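Local coordinates for GST N-terminal domain-containing protein (Pseudomonas syringae pv. tomato, PDB 3IC8) that is of unknown function but resembles glutathione S-transferases and may bind glutathione, at residues 19-32 / 215-228. Sequence-based numbering, arbitrary orientation.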
# COMPACT_ATOMS: atom_id res chain seq x y z
N ARG A 19 -1.51 -10.79 19.06
CA ARG A 19 -0.39 -10.45 18.25
C ARG A 19 -0.47 -9.02 17.71
O ARG A 19 0.51 -8.33 17.65
CB ARG A 19 -0.36 -11.44 17.10
CG ARG A 19 0.83 -12.30 17.07
CD ARG A 19 0.57 -13.78 16.96
NE ARG A 19 -0.50 -14.17 16.05
CZ ARG A 19 -1.06 -15.36 16.06
NH1 ARG A 19 -0.69 -16.27 16.90
NH2 ARG A 19 -2.02 -15.64 15.24
N LEU A 20 -1.65 -8.61 17.29
CA LEU A 20 -1.90 -7.26 16.85
C LEU A 20 -1.72 -6.31 17.99
O LEU A 20 -1.28 -5.23 17.81
CB LEU A 20 -3.25 -7.11 16.19
CG LEU A 20 -3.40 -7.85 14.88
CD1 LEU A 20 -4.80 -8.07 14.52
CD2 LEU A 20 -2.66 -7.23 13.78
N MSE A 21 -2.10 -6.74 19.17
CA MSE A 21 -1.99 -5.91 20.34
C MSE A 21 -0.54 -5.62 20.59
O MSE A 21 -0.17 -4.53 20.92
CB MSE A 21 -2.62 -6.59 21.54
CG MSE A 21 -4.11 -6.45 21.66
SE MSE A 21 -4.98 -7.68 22.82
CE MSE A 21 -4.26 -7.21 24.45
N LEU A 22 0.30 -6.61 20.41
CA LEU A 22 1.71 -6.41 20.51
C LEU A 22 2.23 -5.48 19.44
O LEU A 22 3.10 -4.72 19.68
CB LEU A 22 2.45 -7.73 20.56
CG LEU A 22 2.19 -8.49 21.84
CD1 LEU A 22 2.65 -9.88 21.77
CD2 LEU A 22 2.78 -7.84 22.97
N GLY A 23 1.68 -5.55 18.26
CA GLY A 23 2.05 -4.64 17.20
C GLY A 23 1.73 -3.19 17.42
O GLY A 23 2.51 -2.34 17.10
N PHE A 24 0.55 -2.92 17.94
CA PHE A 24 0.09 -1.59 18.20
C PHE A 24 0.97 -0.94 19.24
O PHE A 24 1.32 0.19 19.13
CB PHE A 24 -1.37 -1.71 18.64
CG PHE A 24 -2.00 -0.45 19.08
CD1 PHE A 24 -2.36 0.51 18.19
CD2 PHE A 24 -2.26 -0.24 20.38
CE1 PHE A 24 -2.94 1.61 18.59
CE2 PHE A 24 -2.85 0.88 20.77
CZ PHE A 24 -3.19 1.80 19.88
N LYS A 25 1.35 -1.69 20.24
CA LYS A 25 2.27 -1.24 21.25
C LYS A 25 3.73 -1.04 20.82
O LYS A 25 4.46 -0.36 21.48
CB LYS A 25 2.19 -2.13 22.48
CG LYS A 25 0.97 -1.91 23.30
CD LYS A 25 0.85 -0.53 23.81
CE LYS A 25 -0.28 -0.46 24.78
NZ LYS A 25 -0.61 0.88 25.22
N GLY A 26 4.16 -1.62 19.72
CA GLY A 26 5.53 -1.52 19.28
C GLY A 26 6.59 -2.05 20.22
O GLY A 26 7.63 -1.47 20.39
N VAL A 27 6.31 -3.19 20.83
CA VAL A 27 7.12 -3.74 21.86
C VAL A 27 7.80 -4.94 21.30
O VAL A 27 7.38 -5.49 20.34
CB VAL A 27 6.26 -4.19 23.02
CG1 VAL A 27 6.04 -3.08 23.97
CG2 VAL A 27 4.97 -4.72 22.53
N ASN A 28 8.89 -5.34 21.92
CA ASN A 28 9.59 -6.51 21.51
C ASN A 28 9.20 -7.60 22.46
O ASN A 28 9.13 -7.39 23.63
CB ASN A 28 11.08 -6.25 21.54
CG ASN A 28 11.54 -5.40 20.41
OD1 ASN A 28 12.27 -5.85 19.56
ND2 ASN A 28 11.12 -4.17 20.38
N TRP A 29 8.91 -8.77 21.94
CA TRP A 29 8.41 -9.83 22.76
C TRP A 29 8.99 -11.18 22.40
O TRP A 29 9.47 -11.38 21.33
CB TRP A 29 6.88 -9.86 22.75
CG TRP A 29 6.27 -9.91 21.40
CD1 TRP A 29 6.18 -8.91 20.54
CD2 TRP A 29 5.67 -11.03 20.77
NE1 TRP A 29 5.57 -9.31 19.41
CE2 TRP A 29 5.24 -10.62 19.53
CE3 TRP A 29 5.47 -12.36 21.14
CZ2 TRP A 29 4.62 -11.46 18.65
CZ3 TRP A 29 4.85 -13.18 20.28
CH2 TRP A 29 4.43 -12.74 19.05
N ARG A 30 8.91 -12.11 23.32
CA ARG A 30 9.37 -13.44 23.08
C ARG A 30 8.20 -14.31 22.71
O ARG A 30 7.17 -14.20 23.29
CB ARG A 30 10.04 -13.98 24.32
CG ARG A 30 11.13 -13.13 24.86
CD ARG A 30 12.12 -12.76 23.80
NE ARG A 30 12.80 -13.92 23.26
CZ ARG A 30 13.78 -14.54 23.87
NH1 ARG A 30 14.22 -14.12 25.02
NH2 ARG A 30 14.34 -15.58 23.33
N SER A 31 8.37 -15.18 21.75
CA SER A 31 7.30 -16.05 21.34
C SER A 31 7.52 -17.46 21.80
O SER A 31 8.47 -18.09 21.45
CB SER A 31 7.22 -16.06 19.84
OG SER A 31 6.14 -16.81 19.42
N VAL A 32 6.59 -17.97 22.59
CA VAL A 32 6.68 -19.34 23.01
C VAL A 32 5.60 -20.07 22.28
O VAL A 32 4.47 -19.73 22.38
CB VAL A 32 6.42 -19.50 24.50
CG1 VAL A 32 6.44 -20.92 24.87
CG2 VAL A 32 7.43 -18.81 25.28
N VAL A 215 -6.12 -1.27 10.49
CA VAL A 215 -5.97 -1.90 11.78
C VAL A 215 -5.03 -3.09 11.78
O VAL A 215 -4.32 -3.30 12.70
CB VAL A 215 -7.31 -2.26 12.38
CG1 VAL A 215 -7.16 -2.78 13.73
CG2 VAL A 215 -8.18 -1.07 12.43
N LEU A 216 -5.08 -3.88 10.73
CA LEU A 216 -4.21 -5.03 10.52
C LEU A 216 -2.77 -4.62 10.26
O LEU A 216 -1.87 -5.36 10.48
CB LEU A 216 -4.74 -5.89 9.38
CG LEU A 216 -5.71 -7.03 9.62
CD1 LEU A 216 -6.39 -6.96 10.88
CD2 LEU A 216 -6.71 -7.11 8.55
N GLY A 217 -2.59 -3.41 9.79
CA GLY A 217 -1.32 -2.86 9.40
C GLY A 217 -0.37 -2.48 10.49
O GLY A 217 0.77 -2.17 10.22
N PHE A 218 -0.87 -2.45 11.71
CA PHE A 218 -0.08 -2.25 12.90
C PHE A 218 0.86 -3.42 13.08
O PHE A 218 1.89 -3.31 13.68
CB PHE A 218 -0.96 -2.08 14.12
CG PHE A 218 -1.58 -0.73 14.25
CD1 PHE A 218 -0.85 0.35 14.63
CD2 PHE A 218 -2.89 -0.55 13.99
CE1 PHE A 218 -1.42 1.57 14.73
CE2 PHE A 218 -3.45 0.68 14.10
CZ PHE A 218 -2.71 1.73 14.47
N GLY A 219 0.48 -4.56 12.54
CA GLY A 219 1.34 -5.71 12.54
C GLY A 219 1.49 -6.43 13.85
O GLY A 219 0.69 -6.25 14.73
N HIS A 220 2.51 -7.26 13.95
CA HIS A 220 2.78 -8.02 15.15
C HIS A 220 3.95 -7.56 15.99
O HIS A 220 4.19 -8.11 17.03
CB HIS A 220 2.96 -9.50 14.84
CG HIS A 220 1.81 -10.14 14.15
ND1 HIS A 220 1.87 -11.42 13.65
CD2 HIS A 220 0.56 -9.70 13.89
CE1 HIS A 220 0.72 -11.73 13.10
NE2 HIS A 220 -0.09 -10.70 13.22
N GLY A 221 4.69 -6.57 15.54
CA GLY A 221 5.84 -6.15 16.30
C GLY A 221 7.08 -6.97 16.07
O GLY A 221 7.25 -7.53 15.04
N SER A 222 7.97 -7.01 17.05
CA SER A 222 9.22 -7.73 16.88
C SER A 222 9.37 -8.87 17.84
O SER A 222 9.35 -8.67 19.01
CB SER A 222 10.38 -6.78 17.09
OG SER A 222 11.02 -6.52 15.87
N LEU A 223 9.58 -10.07 17.34
CA LEU A 223 9.65 -11.22 18.20
C LEU A 223 10.88 -12.06 18.00
O LEU A 223 11.45 -12.07 16.94
CB LEU A 223 8.41 -12.08 18.00
CG LEU A 223 8.24 -12.88 16.73
CD1 LEU A 223 8.99 -14.17 16.81
CD2 LEU A 223 6.83 -13.15 16.41
N SER A 224 11.29 -12.76 19.05
CA SER A 224 12.27 -13.83 19.00
C SER A 224 11.70 -15.05 19.66
O SER A 224 11.07 -14.95 20.66
CB SER A 224 13.53 -13.46 19.74
OG SER A 224 13.60 -12.09 19.97
N ASP A 225 11.95 -16.23 19.11
CA ASP A 225 11.47 -17.46 19.70
C ASP A 225 12.07 -17.72 21.05
O ASP A 225 13.22 -17.44 21.25
CB ASP A 225 11.81 -18.64 18.83
CG ASP A 225 11.13 -18.60 17.52
OD1 ASP A 225 10.31 -17.71 17.30
OD2 ASP A 225 11.41 -19.48 16.69
N LEU A 226 11.28 -18.25 21.96
CA LEU A 226 11.76 -18.68 23.24
C LEU A 226 11.18 -20.02 23.51
O LEU A 226 10.03 -20.23 23.32
CB LEU A 226 11.35 -17.69 24.31
CG LEU A 226 11.70 -18.05 25.73
CD1 LEU A 226 13.13 -18.01 25.91
CD2 LEU A 226 11.01 -17.19 26.72
N SER A 227 11.98 -20.95 23.97
CA SER A 227 11.49 -22.27 24.27
C SER A 227 10.65 -22.25 25.50
O SER A 227 10.79 -21.41 26.33
CB SER A 227 12.64 -23.24 24.43
OG SER A 227 13.19 -23.18 25.70
N SER A 228 9.74 -23.20 25.61
CA SER A 228 8.88 -23.28 26.76
C SER A 228 9.62 -23.55 28.04
O SER A 228 9.26 -23.07 29.07
CB SER A 228 7.76 -24.28 26.54
OG SER A 228 8.18 -25.60 26.66
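Strands 28-32 and 222-225 pair in parallel, their axes 4.5 Å apart at closest and inclined by 37°, through backbone bonds that run from Trp29 N to Ser222 O at one end to Leu226 N to Ser31 O at the other. Trp29 ties this ladder to the preceding turn: its NE1 gives a bond of 3.0 Å to His220 O, which lies in the indole plane. Leu223 CB sits over the centre of the six-membered ring at 3.9 Å, while Leu22 CD1, from the helix of Trp29's own segment, lies over the opposite face. The Arg30 chain, bent at chi2 and chi3, reaches across to strand 222-225, where NE meets Ser224 O at 3.3 Å and NH2 meets Asp225 O at 3.0 Å. Ser224 O thus accepts two N-H groups, Arg30 NE and Ser31 N, from opposite faces of its carbonyl plane; Arg30 NH1 goes on to a salt bridge with Glu3. Gly23, with no side chain, lets the helix approach until CA is 3.2 Å from Gly219 O, a CA-H...O contact. Arg19 CG lies over the His220 ring; Glu16 holds both, by a salt bridge to Arg19 NH2, which also bonds Ser12 O, and a hydrogen bond to His220 NE2. Phe24 turns its edge to the face of Phe218 in a T-shaped pair (planes at 80°). Strand 222-225 thereby becomes the outermost strand, within this chain, of the thioredoxin-like GST N-terminal sheet, beside its beta-alpha-beta unit.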